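Phosphoribosyltransferase (Thermus thermophilus, PDB 1WD5) is of unconfirmed function but probably transfers phosphoribosyl groups, as enzymes of the type I phosphoribosyltransferase family do. Local coordinates at residues Glu94-Arg97 and Gln98-Val101; Ser141-Phe144 and Gln145-Pro148; Glu161-Glu164 and Arg165-Arg169; Gln179-Ala182 and Ala183-Ala186. All blocks are in the same frame, centred on the assembly; numbering follows the deposited sequence.

Interaction 1: residues Glu94-Arg97 and Gln98-Val101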
ATOM      1  N   GLU A  94       9.562  17.957   8.042  1.00 17.21           N
ATOM      2  CA  GLU A  94       9.263  16.532   8.128  1.00 17.16           C
ATOM      3  C   GLU A  94       9.101  15.936   6.728  1.00 16.67           C
ATOM      4  O   GLU A  94       9.600  14.847   6.451  1.00 16.26           O
ATOM      5  CB  GLU A  94       7.990  16.304   8.947  1.00 16.39           C
ATOM      6  CG  GLU A  94       7.435  14.871   8.894  1.00 21.93           C
ATOM      7  CD  GLU A  94       8.217  13.868   9.739  1.00 25.32           C
ATOM      8  OE1 GLU A  94       9.308  14.219  10.245  1.00 25.38           O
ATOM      9  OE2 GLU A  94       7.731  12.721   9.888  1.00 24.38           O
ATOM     10  N   ALA A  95       8.409  16.653   5.847  1.00 15.53           N
ATOM     11  CA  ALA A  95       8.203  16.175   4.485  1.00 15.43           C
ATOM     12  C   ALA A  95       9.539  15.939   3.783  1.00 15.39           C
ATOM     13  O   ALA A  95       9.706  14.943   3.085  1.00 15.79           O
ATOM     14  CB  ALA A  95       7.372  17.177   3.696  1.00 15.94           C
ATOM     15  N   ALA A  96      10.484  16.858   3.969  1.00 14.96           N
ATOM     16  CA  ALA A  96      11.804  16.737   3.349  1.00 15.88           C
ATOM     17  C   ALA A  96      12.543  15.495   3.844  1.00 15.05           C
ATOM     18  O   ALA A  96      13.198  14.806   3.064  1.00 16.16           O
ATOM     19  CB  ALA A  96      12.638  17.986   3.627  1.00 14.93           C
ATOM     20  N   ARG A  97      12.448  15.211   5.138  1.00 15.35           N
ATOM     21  CA  ARG A  97      13.111  14.031   5.687  1.00 15.36           C
ATOM     22  C   ARG A  97      12.519  12.751   5.104  1.00 16.34           C
ATOM     23  O   ARG A  97      13.245  11.797   4.832  1.00 17.06           O
ATOM     24  CB  ARG A  97      12.996  14.001   7.216  1.00 15.98           C
ATOM     25  CG  ARG A  97      13.827  15.069   7.922  1.00 17.20           C
ATOM     26  CD  ARG A  97      13.959  14.779   9.414  1.00 19.68           C
ATOM     27  NE  ARG A  97      12.688  14.896  10.119  1.00 23.55           N
ATOM     28  CZ  ARG A  97      12.182  16.042  10.561  1.00 25.63           C
ATOM     29  NH1 ARG A  97      12.844  17.178  10.375  1.00 22.54           N
ATOM     30  NH2 ARG A  97      11.011  16.051  11.187  1.00 27.52           N
ATOM     31  N   GLN A  98      11.202  12.727   4.913  1.00 14.72           N
ATOM     32  CA  GLN A  98      10.551  11.547   4.357  1.00 14.43           C
ATOM     33  C   GLN A  98      10.869  11.380   2.871  1.00 15.04           C
ATOM     34  O   GLN A  98      10.944  10.258   2.372  1.00 14.34           O
ATOM     35  CB  GLN A  98       9.032  11.613   4.562  1.00 13.09           C
ATOM     36  CG  GLN A  98       8.591  11.649   6.027  1.00 12.92           C
ATOM     37  CD  GLN A  98       9.149  10.501   6.855  1.00 13.19           C
ATOM     38  OE1 GLN A  98       9.338   9.391   6.359  1.00 13.78           O
ATOM     39  NE2 GLN A  98       9.398  10.760   8.131  1.00 15.97           N
ATOM     40  N   ARG A  99      11.048  12.488   2.155  1.00 16.21           N
ATOM     41  CA  ARG A  99      11.382  12.393   0.735  1.00 16.76           C
ATOM     42  C   ARG A  99      12.737  11.705   0.588  1.00 16.57           C
ATOM     43  O   ARG A  99      12.938  10.905  -0.324  1.00 16.06           O
ATOM     44  CB  ARG A  99      11.444  13.775   0.078  1.00 17.48           C
ATOM     45  CG  ARG A  99      10.116  14.507   0.001  1.00 19.09           C
ATOM     46  CD  ARG A  99      10.198  15.679  -0.974  1.00 18.98           C
ATOM     47  NE  ARG A  99       8.930  16.393  -1.061  1.00 21.19           N
ATOM     48  CZ  ARG A  99       8.591  17.420  -0.289  1.00 21.20           C
ATOM     49  NH1 ARG A  99       9.432  17.871   0.631  1.00 17.89           N
ATOM     50  NH2 ARG A  99       7.396  17.984  -0.426  1.00 19.44           N
ATOM     51  N   ASP A 100      13.661  12.009   1.495  1.00 17.04           N
ATOM     52  CA  ASP A 100      14.993  11.407   1.454  1.00 18.15           C
ATOM     53  C   ASP A 100      14.944   9.896   1.640  1.00 17.04           C
ATOM     54  O   ASP A 100      15.701   9.165   1.011  1.00 14.86           O
ATOM     55  CB  ASP A 100      15.897  11.994   2.539  1.00 22.20           C
ATOM     56  CG  ASP A 100      16.139  13.475   2.364  1.00 30.35           C
ATOM     57  OD1 ASP A 100      16.256  13.935   1.206  1.00 33.38           O
ATOM     58  OD2 ASP A 100      16.228  14.183   3.392  1.00 35.81           O
ATOM     59  N   VAL A 101      14.059   9.435   2.518  1.00 16.84           N
ATOM     60  CA  VAL A 101      13.918   8.005   2.800  1.00 16.99           C
ATOM     61  C   VAL A 101      13.368   7.240   1.605  1.00 16.86           C
ATOM     62  O   VAL A 101      13.633   6.049   1.426  1.00 18.02           O
ATOM     63  CB  VAL A 101      12.957   7.770   3.989  1.00 18.09           C
ATOM     64  CG1 VAL A 101      12.766   6.278   4.223  1.00 18.73           C
ATOM     65  CG2 VAL A 101      13.496   8.442   5.236  1.00 16.88           C
TER
HETATM   66  O   HOH W   1      14.444  16.010   0.835  1.00 23.63           O

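Interaction 2: residues Ser141-Phe144 and Gln145-Pro148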
ATOM      1  N   SER A 141      -3.971   8.268   1.134  1.00 15.77           N
ATOM      2  CA  SER A 141      -3.926   9.721   1.029  1.00 15.88           C
ATOM      3  C   SER A 141      -3.346  10.190  -0.296  1.00 16.55           C
ATOM      4  O   SER A 141      -3.880  11.108  -0.914  1.00 17.43           O
ATOM      5  CB  SER A 141      -3.122  10.310   2.187  1.00 15.99           C
ATOM      6  OG  SER A 141      -3.823  10.144   3.410  1.00 18.79           O
ATOM      7  N   VAL A 142      -2.257   9.563  -0.735  1.00 16.67           N
ATOM      8  CA  VAL A 142      -1.628   9.948  -1.994  1.00 14.74           C
ATOM      9  C   VAL A 142      -2.457   9.499  -3.194  1.00 15.60           C
ATOM     10  O   VAL A 142      -2.725  10.287  -4.100  1.00 15.45           O
ATOM     11  CB  VAL A 142      -0.201   9.359  -2.116  1.00 14.79           C
ATOM     12  CG1 VAL A 142       0.369   9.659  -3.496  1.00 12.80           C
ATOM     13  CG2 VAL A 142       0.705   9.954  -1.033  1.00 11.97           C
ATOM     14  N   VAL A 143      -2.868   8.234  -3.195  1.00 14.39           N
ATOM     15  CA  VAL A 143      -3.657   7.700  -4.295  1.00 15.68           C
ATOM     16  C   VAL A 143      -4.963   8.464  -4.533  1.00 16.67           C
ATOM     17  O   VAL A 143      -5.346   8.685  -5.677  1.00 16.81           O
ATOM     18  CB  VAL A 143      -3.977   6.206  -4.070  1.00 16.45           C
ATOM     19  CG1 VAL A 143      -4.879   5.690  -5.181  1.00 16.95           C
ATOM     20  CG2 VAL A 143      -2.676   5.405  -4.031  1.00 15.34           C
ATOM     21  N   PHE A 144      -5.644   8.864  -3.462  1.00 16.97           N
ATOM     22  CA  PHE A 144      -6.898   9.609  -3.597  1.00 18.64           C
ATOM     23  C   PHE A 144      -6.721  10.924  -4.350  1.00 19.77           C
ATOM     24  O   PHE A 144      -7.624  11.372  -5.050  1.00 19.70           O
ATOM     25  CB  PHE A 144      -7.503   9.896  -2.219  1.00 19.04           C
ATOM     26  CG  PHE A 144      -8.365   8.783  -1.688  1.00 21.54           C
ATOM     27  CD1 PHE A 144      -8.416   8.519  -0.324  1.00 21.95           C
ATOM     28  CD2 PHE A 144      -9.137   8.009  -2.550  1.00 21.41           C
ATOM     29  CE1 PHE A 144      -9.222   7.500   0.177  1.00 22.13           C
ATOM     30  CE2 PHE A 144      -9.946   6.990  -2.061  1.00 22.23           C
ATOM     31  CZ  PHE A 144      -9.988   6.734  -0.695  1.00 21.61           C
ATOM     32  N   GLN A 145      -5.559  11.546  -4.206  1.00 20.99           N
ATOM     33  CA  GLN A 145      -5.299  12.804  -4.892  1.00 24.83           C
ATOM     34  C   GLN A 145      -4.968  12.584  -6.363  1.00 25.53           C
ATOM     35  O   GLN A 145      -4.784  13.544  -7.110  1.00 25.60           O
ATOM     36  CB  GLN A 145      -4.134  13.544  -4.225  1.00 28.23           C
ATOM     37  CG  GLN A 145      -4.410  13.998  -2.803  1.00 34.86           C
ATOM     38  CD  GLN A 145      -5.564  14.982  -2.714  1.00 38.28           C
ATOM     39  OE1 GLN A 145      -6.712  14.641  -3.002  1.00 41.54           O
ATOM     40  NE2 GLN A 145      -5.262  16.212  -2.315  1.00 41.78           N
ATOM     41  N   GLU A 146      -4.898  11.324  -6.787  1.00 25.63           N
ATOM     42  CA  GLU A 146      -4.553  11.025  -8.173  1.00 26.07           C
ATOM     43  C   GLU A 146      -5.742  10.788  -9.095  1.00 25.45           C
ATOM     44  O   GLU A 146      -5.575  10.371 -10.240  1.00 26.92           O
ATOM     45  CB  GLU A 146      -3.584   9.836  -8.213  1.00 27.90           C
ATOM     46  CG  GLU A 146      -2.326  10.101  -7.390  1.00 32.37           C
ATOM     47  CD  GLU A 146      -1.297   8.990  -7.461  1.00 36.09           C
ATOM     48  OE1 GLU A 146      -1.653   7.820  -7.209  1.00 37.40           O
ATOM     49  OE2 GLU A 146      -0.123   9.293  -7.758  1.00 37.23           O
ATOM     50  N   GLY A 147      -6.942  11.066  -8.597  1.00 23.91           N
ATOM     51  CA  GLY A 147      -8.140  10.905  -9.401  1.00 22.47           C
ATOM     52  C   GLY A 147      -8.525   9.510  -9.865  1.00 21.67           C
ATOM     53  O   GLY A 147      -8.957   9.349 -11.006  1.00 21.76           O
ATOM     54  N   PRO A 148      -8.383   8.475  -9.025  1.00 20.24           N
ATOM     55  CA  PRO A 148      -8.766   7.137  -9.478  1.00 20.47           C
ATOM     56  C   PRO A 148     -10.288   7.023  -9.514  1.00 21.46           C
ATOM     57  O   PRO A 148     -10.986   7.735  -8.789  1.00 19.66           O
ATOM     58  CB  PRO A 148      -8.142   6.232  -8.424  1.00 19.16           C
ATOM     59  CG  PRO A 148      -8.264   7.053  -7.195  1.00 20.74           C
ATOM     60  CD  PRO A 148      -7.820   8.422  -7.666  1.00 21.38           C
TER

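Interaction 3: residues Glu161-Glu164 and Arg165-Arg169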
ATOM      1  N   GLU A 161      -8.352  -3.110  14.744  1.00 22.82           N
ATOM      2  CA  GLU A 161      -8.043  -1.684  14.772  1.00 23.62           C
ATOM      3  C   GLU A 161      -7.735  -1.139  13.380  1.00 21.84           C
ATOM      4  O   GLU A 161      -8.285  -0.121  12.964  1.00 21.07           O
ATOM      5  CB  GLU A 161      -6.840  -1.421  15.680  1.00 26.92           C
ATOM      6  CG  GLU A 161      -6.904  -2.079  17.055  1.00 35.31           C
ATOM      7  CD  GLU A 161      -6.679  -3.588  17.009  1.00 39.14           C
ATOM      8  OE1 GLU A 161      -7.622  -4.330  16.664  1.00 42.04           O
ATOM      9  OE2 GLU A 161      -5.550  -4.032  17.312  1.00 43.26           O
ATOM     10  N   ALA A 162      -6.844  -1.822  12.669  1.00 20.04           N
ATOM     11  CA  ALA A 162      -6.454  -1.405  11.327  1.00 18.15           C
ATOM     12  C   ALA A 162      -7.662  -1.341  10.398  1.00 17.06           C
ATOM     13  O   ALA A 162      -7.826  -0.390   9.636  1.00 16.83           O
ATOM     14  CB  ALA A 162      -5.413  -2.367  10.767  1.00 17.57           C
ATOM     15  N   VAL A 163      -8.509  -2.360  10.463  1.00 17.23           N
ATOM     16  CA  VAL A 163      -9.693  -2.402   9.620  1.00 18.70           C
ATOM     17  C   VAL A 163     -10.571  -1.173   9.824  1.00 19.78           C
ATOM     18  O   VAL A 163     -10.997  -0.537   8.862  1.00 18.22           O
ATOM     19  CB  VAL A 163     -10.530  -3.672   9.898  1.00 19.90           C
ATOM     20  CG1 VAL A 163     -11.838  -3.617   9.124  1.00 19.55           C
ATOM     21  CG2 VAL A 163      -9.736  -4.910   9.502  1.00 18.01           C
ATOM     22  N   GLU A 164     -10.837  -0.834  11.081  1.00 21.68           N
ATOM     23  CA  GLU A 164     -11.673   0.323  11.373  1.00 23.82           C
ATOM     24  C   GLU A 164     -11.075   1.604  10.795  1.00 23.01           C
ATOM     25  O   GLU A 164     -11.786   2.417  10.206  1.00 21.94           O
ATOM     26  CB  GLU A 164     -11.862   0.479  12.882  1.00 27.51           C
ATOM     27  CG  GLU A 164     -13.089   1.299  13.255  1.00 33.98           C
ATOM     28  CD  GLU A 164     -13.291   1.407  14.756  1.00 38.26           C
ATOM     29  OE1 GLU A 164     -12.588   2.217  15.399  1.00 39.99           O
ATOM     30  OE2 GLU A 164     -14.148   0.671  15.294  1.00 42.32           O
ATOM     31  N   ARG A 165      -9.770   1.786  10.957  1.00 22.70           N
ATOM     32  CA  ARG A 165      -9.118   2.985  10.435  1.00 23.01           C
ATOM     33  C   ARG A 165      -9.249   3.089   8.919  1.00 20.72           C
ATOM     34  O   ARG A 165      -9.522   4.162   8.382  1.00 20.16           O
ATOM     35  CB  ARG A 165      -7.631   3.001  10.801  1.00 27.09           C
ATOM     36  CG  ARG A 165      -7.336   2.992  12.292  1.00 33.18           C
ATOM     37  CD  ARG A 165      -5.874   3.335  12.559  1.00 37.74           C
ATOM     38  NE  ARG A 165      -5.540   3.267  13.980  1.00 44.14           N
ATOM     39  CZ  ARG A 165      -5.137   2.167  14.612  1.00 45.63           C
ATOM     40  NH1 ARG A 165      -5.008   1.020  13.955  1.00 45.89           N
ATOM     41  NH2 ARG A 165      -4.867   2.214  15.910  1.00 47.97           N
ATOM     42  N   LEU A 166      -9.055   1.969   8.230  1.00 19.76           N
ATOM     43  CA  LEU A 166      -9.130   1.950   6.776  1.00 18.73           C
ATOM     44  C   LEU A 166     -10.554   1.970   6.241  1.00 18.10           C
ATOM     45  O   LEU A 166     -10.858   2.687   5.287  1.00 17.49           O
ATOM     46  CB  LEU A 166      -8.396   0.723   6.236  1.00 19.78           C
ATOM     47  CG  LEU A 166      -6.912   0.674   6.613  1.00 20.72           C
ATOM     48  CD1 LEU A 166      -6.313  -0.660   6.221  1.00 20.76           C
ATOM     49  CD2 LEU A 166      -6.187   1.814   5.933  1.00 20.14           C
ATOM     50  N   LYS A 167     -11.425   1.176   6.854  1.00 18.21           N
ATOM     51  CA  LYS A 167     -12.816   1.098   6.424  1.00 17.97           C
ATOM     52  C   LYS A 167     -13.496   2.468   6.535  1.00 18.50           C
ATOM     53  O   LYS A 167     -14.475   2.750   5.844  1.00 18.34           O
ATOM     54  CB  LYS A 167     -13.548   0.055   7.268  1.00 20.59           C
ATOM     55  CG  LYS A 167     -14.868  -0.422   6.690  1.00 22.65           C
ATOM     56  CD  LYS A 167     -15.370  -1.639   7.446  1.00 23.26           C
ATOM     57  CE  LYS A 167     -16.736  -2.074   6.955  1.00 25.52           C
ATOM     58  NZ  LYS A 167     -17.213  -3.270   7.703  1.00 28.09           N
ATOM     59  N   ALA A 168     -12.957   3.325   7.395  1.00 17.78           N
ATOM     60  CA  ALA A 168     -13.505   4.660   7.576  1.00 18.29           C
ATOM     61  C   ALA A 168     -13.223   5.508   6.343  1.00 18.28           C
ATOM     62  O   ALA A 168     -13.893   6.512   6.105  1.00 18.12           O
ATOM     63  CB  ALA A 168     -12.885   5.317   8.810  1.00 17.94           C
ATOM     64  N   ARG A 169     -12.248   5.089   5.545  1.00 17.54           N
ATOM     65  CA  ARG A 169     -11.865   5.848   4.359  1.00 17.62           C
ATOM     66  C   ARG A 169     -12.081   5.162   3.009  1.00 17.81           C
ATOM     67  O   ARG A 169     -12.148   5.829   1.976  1.00 15.95           O
ATOM     68  CB  ARG A 169     -10.392   6.260   4.479  1.00 19.16           C
ATOM     69  CG  ARG A 169     -10.062   7.071   5.724  1.00 22.04           C
ATOM     70  CD  ARG A 169      -8.566   7.380   5.803  1.00 22.65           C
ATOM     71  NE  ARG A 169      -8.112   8.197   4.679  1.00 24.68           N
ATOM     72  CZ  ARG A 169      -6.840   8.492   4.436  1.00 26.26           C
ATOM     73  NH1 ARG A 169      -5.884   8.036   5.236  1.00 27.08           N
ATOM     74  NH2 ARG A 169      -6.522   9.248   3.393  1.00 27.79           N
TER

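Interaction 4: residues Gln179-Ala182 and Ala183-Ala186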
ATOM      1  N   GLN A 179      -9.530 -11.530  16.108  1.00 32.77           N
ATOM      2  CA  GLN A 179      -9.760 -10.736  17.312  1.00 35.45           C
ATOM      3  C   GLN A 179      -8.534 -10.729  18.215  1.00 35.38           C
ATOM      4  O   GLN A 179      -8.404  -9.876  19.089  1.00 36.79           O
ATOM      5  CB  GLN A 179     -10.957 -11.287  18.091  1.00 37.97           C
ATOM      6  CG  GLN A 179     -12.311 -10.866  17.550  1.00 42.30           C
ATOM      7  CD  GLN A 179     -12.606  -9.395  17.800  1.00 45.87           C
ATOM      8  OE1 GLN A 179     -11.934  -8.513  17.265  1.00 47.43           O
ATOM      9  NE2 GLN A 179     -13.615  -9.126  18.622  1.00 47.38           N
ATOM     10  N   ASP A 180      -7.638 -11.687  18.001  1.00 35.39           N
ATOM     11  CA  ASP A 180      -6.422 -11.791  18.798  1.00 35.54           C
ATOM     12  C   ASP A 180      -5.186 -11.637  17.916  1.00 34.66           C
ATOM     13  O   ASP A 180      -4.179 -12.326  18.102  1.00 33.97           O
ATOM     14  CB  ASP A 180      -6.388 -13.138  19.527  1.00 37.80           C
ATOM     15  CG  ASP A 180      -6.470 -14.320  18.578  1.00 40.38           C
ATOM     16  OD1 ASP A 180      -7.384 -14.344  17.725  1.00 40.69           O
ATOM     17  OD2 ASP A 180      -5.624 -15.232  18.691  1.00 43.20           O
ATOM     18  N   PHE A 181      -5.273 -10.715  16.963  1.00 33.33           N
ATOM     19  CA  PHE A 181      -4.182 -10.452  16.031  1.00 31.23           C
ATOM     20  C   PHE A 181      -2.832 -10.402  16.727  1.00 31.59           C
ATOM     21  O   PHE A 181      -2.634  -9.632  17.662  1.00 32.88           O
ATOM     22  CB  PHE A 181      -4.408  -9.124  15.309  1.00 28.86           C
ATOM     23  CG  PHE A 181      -3.386  -8.829  14.247  1.00 25.58           C
ATOM     24  CD1 PHE A 181      -3.522  -9.357  12.966  1.00 24.04           C
ATOM     25  CD2 PHE A 181      -2.282  -8.032  14.530  1.00 23.42           C
ATOM     26  CE1 PHE A 181      -2.571  -9.090  11.982  1.00 23.53           C
ATOM     27  CE2 PHE A 181      -1.326  -7.760  13.554  1.00 19.66           C
ATOM     28  CZ  PHE A 181      -1.469  -8.288  12.281  1.00 23.29           C
ATOM     29  N   ALA A 182      -1.901 -11.226  16.258  1.00 30.81           N
ATOM     30  CA  ALA A 182      -0.563 -11.263  16.823  1.00 29.71           C
ATOM     31  C   ALA A 182       0.334 -10.365  15.977  1.00 28.60           C
ATOM     32  O   ALA A 182       0.531  -9.192  16.287  1.00 29.87           O
ATOM     33  CB  ALA A 182      -0.037 -12.690  16.812  1.00 30.32           C
ATOM     34  N   ALA A 183       0.868 -10.931  14.903  1.00 26.58           N
ATOM     35  CA  ALA A 183       1.737 -10.209  13.986  1.00 24.22           C
ATOM     36  C   ALA A 183       1.475 -10.767  12.592  1.00 23.38           C
ATOM     37  O   ALA A 183       1.056 -11.917  12.449  1.00 23.51           O
ATOM     38  CB  ALA A 183       3.193 -10.416  14.374  1.00 24.42           C
ATOM     39  N   VAL A 184       1.713  -9.961  11.563  1.00 20.76           N
ATOM     40  CA  VAL A 184       1.473 -10.421  10.198  1.00 18.44           C
ATOM     41  C   VAL A 184       2.170 -11.740   9.893  1.00 15.92           C
ATOM     42  O   VAL A 184       1.555 -12.663   9.368  1.00 14.74           O
ATOM     43  CB  VAL A 184       1.935  -9.386   9.163  1.00 17.28           C
ATOM     44  CG1 VAL A 184       1.784  -9.960   7.763  1.00 15.52           C
ATOM     45  CG2 VAL A 184       1.115  -8.111   9.304  1.00 17.68           C
ATOM     46  N   GLY A 185       3.452 -11.821  10.231  1.00 16.75           N
ATOM     47  CA  GLY A 185       4.221 -13.025   9.968  1.00 18.27           C
ATOM     48  C   GLY A 185       3.692 -14.281  10.637  1.00 19.14           C
ATOM     49  O   GLY A 185       4.008 -15.391  10.216  1.00 19.77           O
ATOM     50  N   ALA A 186       2.882 -14.119  11.676  1.00 18.99           N
ATOM     51  CA  ALA A 186       2.344 -15.277  12.374  1.00 19.13           C
ATOM     52  C   ALA A 186       1.316 -16.033  11.529  1.00 19.16           C
ATOM     53  O   ALA A 186       1.019 -17.191  11.808  1.00 18.51           O
ATOM     54  CB  ALA A 186       1.716 -14.846  13.700  1.00 17.26           C
TER

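Interaction 1: residues Glu94-Arg97 and Gln98-Val101
Gln98 lays its side chain back over the preceding turn, with CG 3.4 Å from Glu94 O and NE2 donating to Glu94 OE2 at 3.1 Å. The amide nitrogen comes from above the carboxylate plane; the planes of the two flat groups are 56° apart, and the bond is bent, with an N-H...O angle of 138°. Glu94 reaches it because CG stands anti to the backbone N (chi1 169°) and the chain kinks at chi2, bringing the carboxylate toward Gln98. Its other oxygen, OE1, is held in a salt bridge with Arg97 NH2 at 2.7 Å, while the guanidinium passes one face over Glu94 CA. Gly58 N also donates to OE2, giving the carboxylate of this buried residue three partners, and Gln98 OE1 accepts from Arg55. The contacts among Glu94, Arg97 and Gln98, i to i+3 and i to i+4, lie on helix 88-112, which packs on strands 48-59, 66-71 and 76-78 of the phosphoribosyltransferase sheet. Ala95 suits that interface, since a bare methyl can sit closely against Val70 and Leu76. Arg99, extended from CG to NE, runs past the same methyl, its NH1 3.8 Å from Ala95 CB, and NH2 is bonded to Gly74 O. At exposed Asp100 a water donates to Ala96 O and to Asp100 OD1, each at 2.8 Å, while Arg103 forms a salt bridge with the same carboxylate oxygen.

Interaction 2: residues Ser141-Phe144 and Gln145-Pro148
Glu146 N and Pro148 CD both converge on Val143 O. The nitrogen donates to it at 2.9 Å from well above the carbonyl plane, an i to i+3 bond made as helix 134-144 gives way to a type I turn from Phe144 to Gly147. Pro148 CD presses on the same Val143 O at 3.2 Å, and its ring edges past the valine, CG 4.2 Å from Val143 CG1. Proline suits this place, where a rigid apolar ring can lie against the helix end, and Gly147 readily takes the positive phi (64°) that carries the chain on to Pro148. With CG beside the backbone N (chi1 -57°) and the chain extended beyond, Glu146 lies back along the helix, its CG 3.3 Å from Val142 O and OE1 3.5 Å from Val143 CA; its carboxylate oxygens go to Lys115 and Arg118. The outer side is looser: Gln145 is exposed; its N makes only a weak bond to Val142 O, and its CG rests 3.5 Å from Ser141 O. An alanine in place of Glu146 is likely to leave both Lys115 and Arg118 without their carboxylate mate. The chemistry implies a helix end closed by backbone bonding and proline packing, with a doubly bridged carboxylate tying it to residues ahead of strand 122-126.

Interaction 3: residues Glu161-Glu164 and Arg165-Arg169
Arg165 N donates to Glu161 O at 3.1 Å, in the carbonyl plane, and opens a run of i to i+4 backbone bonds that continues through Leu166 N to Ala162 O and Lys167 N to Val163 O. The last of these three is the shortest at 2.7 Å and nearly straight, its N-H...O angle being 165°. Beyond it the regularity fades: Ala168 N makes a weak bond to Glu164 O, and Arg169 N instead bonds to Leu166 O at 2.8 Å, an i to i+3 link. Helix 160-167 is the connection of a beta-alpha-beta unit between strands 150-155 and 171-174, so one flank faces protein and another faces solvent. Leu166 serves the inner flank. It starts with CG beside the backbone N (chi1 -60°), 3.3 Å from Ala162 O, and carries its branches onto Met136, Glu137 and Leu140 of helix 134-144. Ala162, buried, meets Val130 with a methyl small enough for close packing, and Val163 touches Ala158 and Val177. Arg165, though exposed, runs back along the helix at the border of the interface, touching Glu137; it is extended from CG to NE, with NH1 3.5 Å from Glu161 CB. The contact is made with the methylene and not with the charge, for Glu161 bends at chi2 and its OE2 stays 6.1 Å from Arg165 NH1. Lys167 begins close to the helix, CB lying 3.1 Å from Val163 O, but its fully extended chain then leads the ammonium away, as suits a surface lysine.

Interaction 4: residues Gln179-Ala182 and Ala183-Ala186
Phe181 and Ala182 run as open loop into Ala183, where the chain rounds into the 3-10 segment that starts at Val184, with Ala186 N bonded to Ala183 O at 3.0 Å and an unusual psi of -85° at Ala182 marking the bend. No hydrogen bond joins the two halves, and the contact is carried by apolar groups. Phe181 holds CG anti to its own N (chi1 -175°), which sends the ring forward along the chain. There Val184 CG2 sits at the ring's edge, in its plane, 3.9 Å from Phe181 CZ. Ala183 N lies over one face of the ring, offset toward the rim and 4.1 Å above it. Val184 N comes up obliquely, 3.7 Å from Phe181 CZ. Round the bend, the methyls Ala182 CB and Ala186 CB meet at 4.2 Å, and Ala182 N is bonded to Tyr187 OH. Elsewhere the phenylalanine touches Ala131 and Ser159, and Val184 touches Asp128 and Phe191; Asp128 and Ala131 belong to a loop after strand 122-126 whose sequence resembles the phosphoribosyl pyrophosphate-binding signature of the family. An alanine at Phe181 lacks the ring, which would probably open a gap beside Val184 CG2 and uncover Ala183 N. Burying that nitrogen without a polar partner probably carries a cost, offset by apolar contact, while the bonds of Ala182 N and Ala186 N hold the backbone.

How the interactions relate
The four contacts follow one another in numerical order along the chain, within one phosphoribosyltransferase domain, and each is local. Interaction 1, on helix 88-112, serves the sheet end bounded by strand 76-78; its centre lies about 30 Å from that of interaction 4, in the loop after the other outermost strand, 171-174. Between them come interactions 2 and 3, on helices 134-144 and 160-167, which precede the neighbouring parallel strands 150-155 and 171-174. These two alone touch: Ser141 OG and Arg169 NH2 are 2.8 Å apart, and Phe144 CZ packs on Arg169 O. The contacts are thus spread over helices and a loop flanking one sheet, with Ser141-Arg169 tying together two neighbouring helix ends.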